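Local coordinates for protein probable transcriptional regulator (Pseudomonas aeruginosa PAO1, PDB 2GEN) that probably binds DNA at cis-regulatory sites as a transcriptional regulator of the TetR family, at residues L86-Y91 against L183-A188. Residues are numbered along the deposited sequence; the frame is centred on the assembly and turned at random.
Sequences LLVTSY and LLAQVA
Val88 lays its two methyl groups over one turn of the helix formed by Leu184, Ala185 and Ala188, in the all-helical domain that follows the DNA-binding region of a TetR-type regulator. Helices 80-97 and 181-192 run antiparallel here, at 159° between their segment directions, and their segment axes approach to 8.7 Å, a spacing consistent with the small side chains of Ala185 and Ala188 on this side of the second helix. In register, Val88 CA sits 5.5 Å from Ala185 CA. With Val88 CG1 anti to the backbone N (chi1 176°), the two branches diverge along the partner helix. Val88 CG1 packs on backbone as much as side chain, 3.7 Å from Ala185 N and close to Leu184 C. The same methyl lies 3.9 Å from Leu184 CB. The interface is small and apolar, and largely buried. Leu184 extends the packing to Leu164 of helix 150-169 and to Val156 of the second subunit, so helix 181-192 also packs on the second subunit. Thr89 flanks the valine, its CG2 meeting Ala185 CB at 4.0 Å, whereas its OG1 makes a weak hydrogen bond to Arg85 O within its own helix. At the Ala188 end, Val88 CG2 touches Ala188 CB, methyl to methyl, at 3.6 Å.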
ATOM      1  N   LEU A  86     -18.905   3.287   5.812  1.00 14.60           N
ATOM      2  CA  LEU A  86     -18.259   3.226   7.120  1.00 14.63           C
ATOM      3  C   LEU A  86     -16.855   2.680   7.041  1.00 14.82           C
ATOM      4  O   LEU A  86     -15.972   3.165   7.734  1.00 14.65           O
ATOM      5  CB  LEU A  86     -19.149   2.400   8.089  1.00 14.69           C
ATOM      6  CG  LEU A  86     -18.540   2.276   9.486  1.00 17.83           C
ATOM      7  CD1 LEU A  86     -18.697   3.601  10.237  1.00 19.14           C
ATOM      8  CD2 LEU A  86     -19.274   1.126  10.174  1.00 18.30           C
ATOM      9  N   LEU A  87     -16.624   1.620   6.231  1.00 12.77           N
ATOM     10  CA  LEU A  87     -15.269   1.086   6.090  1.00 15.19           C
ATOM     11  C   LEU A  87     -14.316   2.176   5.596  1.00 14.65           C
ATOM     12  O   LEU A  87     -13.181   2.226   6.033  1.00 17.44           O
ATOM     13  CB  LEU A  87     -15.271  -0.067   5.094  1.00 14.36           C
ATOM     14  CG  LEU A  87     -16.076  -1.308   5.582  1.00 19.36           C
ATOM     15  CD1 LEU A  87     -16.348  -2.293   4.429  1.00 19.21           C
ATOM     16  CD2 LEU A  87     -15.319  -2.034   6.685  1.00 24.22           C
ATOM     17  N   VAL A  88     -14.815   3.031   4.715  1.00 14.96           N
ATOM     18  CA  VAL A  88     -13.975   4.077   4.117  1.00 15.68           C
ATOM     19  C   VAL A  88     -13.842   5.297   5.013  1.00 15.11           C
ATOM     20  O   VAL A  88     -12.714   5.698   5.318  1.00 14.11           O
ATOM     21  CB  VAL A  88     -14.513   4.500   2.767  1.00 15.65           C
ATOM     22  CG1 VAL A  88     -13.664   5.717   2.137  1.00 17.31           C
ATOM     23  CG2 VAL A  88     -14.433   3.287   1.787  1.00 17.36           C
ATOM     24  N   THR A  89     -14.977   5.862   5.438  1.00 14.27           N
ATOM     25  CA  THR A  89     -14.847   7.108   6.306  1.00 14.97           C
ATOM     26  C   THR A  89     -14.083   6.817   7.599  1.00 15.85           C
ATOM     27  O   THR A  89     -13.386   7.691   8.085  1.00 17.66           O
ATOM     28  CB  THR A  89     -16.205   7.721   6.629  1.00 16.26           C
ATOM     29  OG1 THR A  89     -16.973   6.787   7.401  1.00 15.56           O
ATOM     30  CG2 THR A  89     -16.954   8.027   5.349  1.00 16.21           C
ATOM     31  N   SER A  90     -14.224   5.624   8.196  1.00 14.13           N
ATOM     32  CA  SER A  90     -13.514   5.308   9.426  1.00 15.88           C
ATOM     33  C   SER A  90     -12.004   5.353   9.222  1.00 16.62           C
ATOM     34  O   SER A  90     -11.263   5.869  10.065  1.00 15.99           O
ATOM     35  CB  SER A  90     -13.967   3.961  10.018  1.00 15.12           C
ATOM     36  OG  SER A  90     -15.321   4.034  10.364  1.00 16.93           O
ATOM     37  N   TYR A  91     -11.548   4.831   8.075  1.00 15.99           N
ATOM     38  CA  TYR A  91     -10.131   4.802   7.817  1.00 17.33           C
ATOM     39  C   TYR A  91      -9.595   6.215   7.551  1.00 16.86           C
ATOM     40  O   TYR A  91      -8.623   6.629   8.187  1.00 18.14           O
ATOM     41  CB  TYR A  91      -9.820   3.859   6.643  1.00 17.22           C
ATOM     42  CG  TYR A  91      -8.363   3.851   6.395  1.00 18.38           C
ATOM     43  CD1 TYR A  91      -7.488   3.264   7.334  1.00 21.61           C
ATOM     44  CD2 TYR A  91      -7.821   4.478   5.264  1.00 19.32           C
ATOM     45  CE1 TYR A  91      -6.091   3.279   7.120  1.00 24.59           C
ATOM     46  CE2 TYR A  91      -6.442   4.496   5.046  1.00 21.28           C
ATOM     47  CZ  TYR A  91      -5.599   3.899   5.959  1.00 22.85           C
ATOM     48  OH  TYR A  91      -4.235   3.940   5.763  1.00 27.14           O
ATOM     49  N   LEU A 183     -15.853  11.744  -1.719  1.00 20.00           N
ATOM     50  CA  LEU A 183     -15.628  11.100  -2.992  1.00 20.74           C
ATOM     51  C   LEU A 183     -15.272   9.610  -2.826  1.00 20.20           C
ATOM     52  O   LEU A 183     -15.911   8.769  -3.494  1.00 19.27           O
ATOM     53  CB  LEU A 183     -14.503  11.816  -3.712  1.00 20.89           C
ATOM     54  CG  LEU A 183     -14.188  11.269  -5.082  1.00 25.18           C
ATOM     55  CD1 LEU A 183     -15.377  11.460  -6.024  1.00 29.52           C
ATOM     56  CD2 LEU A 183     -12.925  11.974  -5.544  1.00 29.49           C
ATOM     57  N   LEU A 184     -14.318   9.304  -1.942  1.00 18.28           N
ATOM     58  CA  LEU A 184     -13.835   7.905  -1.811  1.00 18.77           C
ATOM     59  C   LEU A 184     -14.961   7.017  -1.227  1.00 18.81           C
ATOM     60  O   LEU A 184     -15.157   5.884  -1.661  1.00 17.97           O
ATOM     61  CB  LEU A 184     -12.559   7.838  -0.984  1.00 18.82           C
ATOM     62  CG  LEU A 184     -11.306   8.404  -1.712  1.00 20.61           C
ATOM     63  CD1 LEU A 184     -10.007   8.125  -1.028  1.00 27.91           C
ATOM     64  CD2 LEU A 184     -11.229   7.913  -3.172  1.00 22.72           C
ATOM     65  N   ALA A 185     -15.740   7.563  -0.285  1.00 18.32           N
ATOM     66  CA  ALA A 185     -16.887   6.800   0.272  1.00 17.66           C
ATOM     67  C   ALA A 185     -17.907   6.504  -0.831  1.00 18.91           C
ATOM     68  O   ALA A 185     -18.410   5.387  -0.943  1.00 18.28           O
ATOM     69  CB  ALA A 185     -17.558   7.581   1.401  1.00 19.06           C
ATOM     70  N   GLN A 186     -18.236   7.540  -1.616  1.00 17.28           N
ATOM     71  CA  GLN A 186     -19.214   7.413  -2.683  1.00 18.57           C
ATOM     72  C   GLN A 186     -18.739   6.420  -3.745  1.00 17.95           C
ATOM     73  O   GLN A 186     -19.498   5.562  -4.193  1.00 17.45           O
ATOM     74  CB  GLN A 186     -19.439   8.766  -3.350  1.00 18.35           C
ATOM     75  CG  GLN A 186     -20.535   8.631  -4.377  1.00 22.42           C
ATOM     76  CD  GLN A 186     -21.881   8.324  -3.774  1.00 28.31           C
ATOM     77  OE1 GLN A 186     -22.287   8.954  -2.782  1.00 29.16           O
ATOM     78  NE2 GLN A 186     -22.583   7.321  -4.343  1.00 30.91           N
ATOM     79  N   VAL A 187     -17.475   6.524  -4.150  1.00 18.15           N
ATOM     80  CA  VAL A 187     -16.933   5.632  -5.138  1.00 18.83           C
ATOM     81  C   VAL A 187     -16.918   4.197  -4.629  1.00 17.32           C
ATOM     82  O   VAL A 187     -17.218   3.295  -5.391  1.00 19.03           O
ATOM     83  CB  VAL A 187     -15.549   6.001  -5.521  1.00 18.84           C
ATOM     84  CG1 VAL A 187     -14.912   4.859  -6.337  1.00 20.36           C
ATOM     85  CG2 VAL A 187     -15.562   7.388  -6.314  1.00 19.52           C
ATOM     86  N   ALA A 188     -16.598   3.994  -3.355  1.00 17.67           N
ATOM     87  CA  ALA A 188     -16.562   2.604  -2.803  1.00 17.16           C
ATOM     88  C   ALA A 188     -17.968   1.993  -2.993  1.00 17.28           C
ATOM     89  O   ALA A 188     -18.106   0.844  -3.472  1.00 18.47           O
ATOM     90  CB  ALA A 188     -16.180   2.641  -1.311  1.00 18.17           C
TER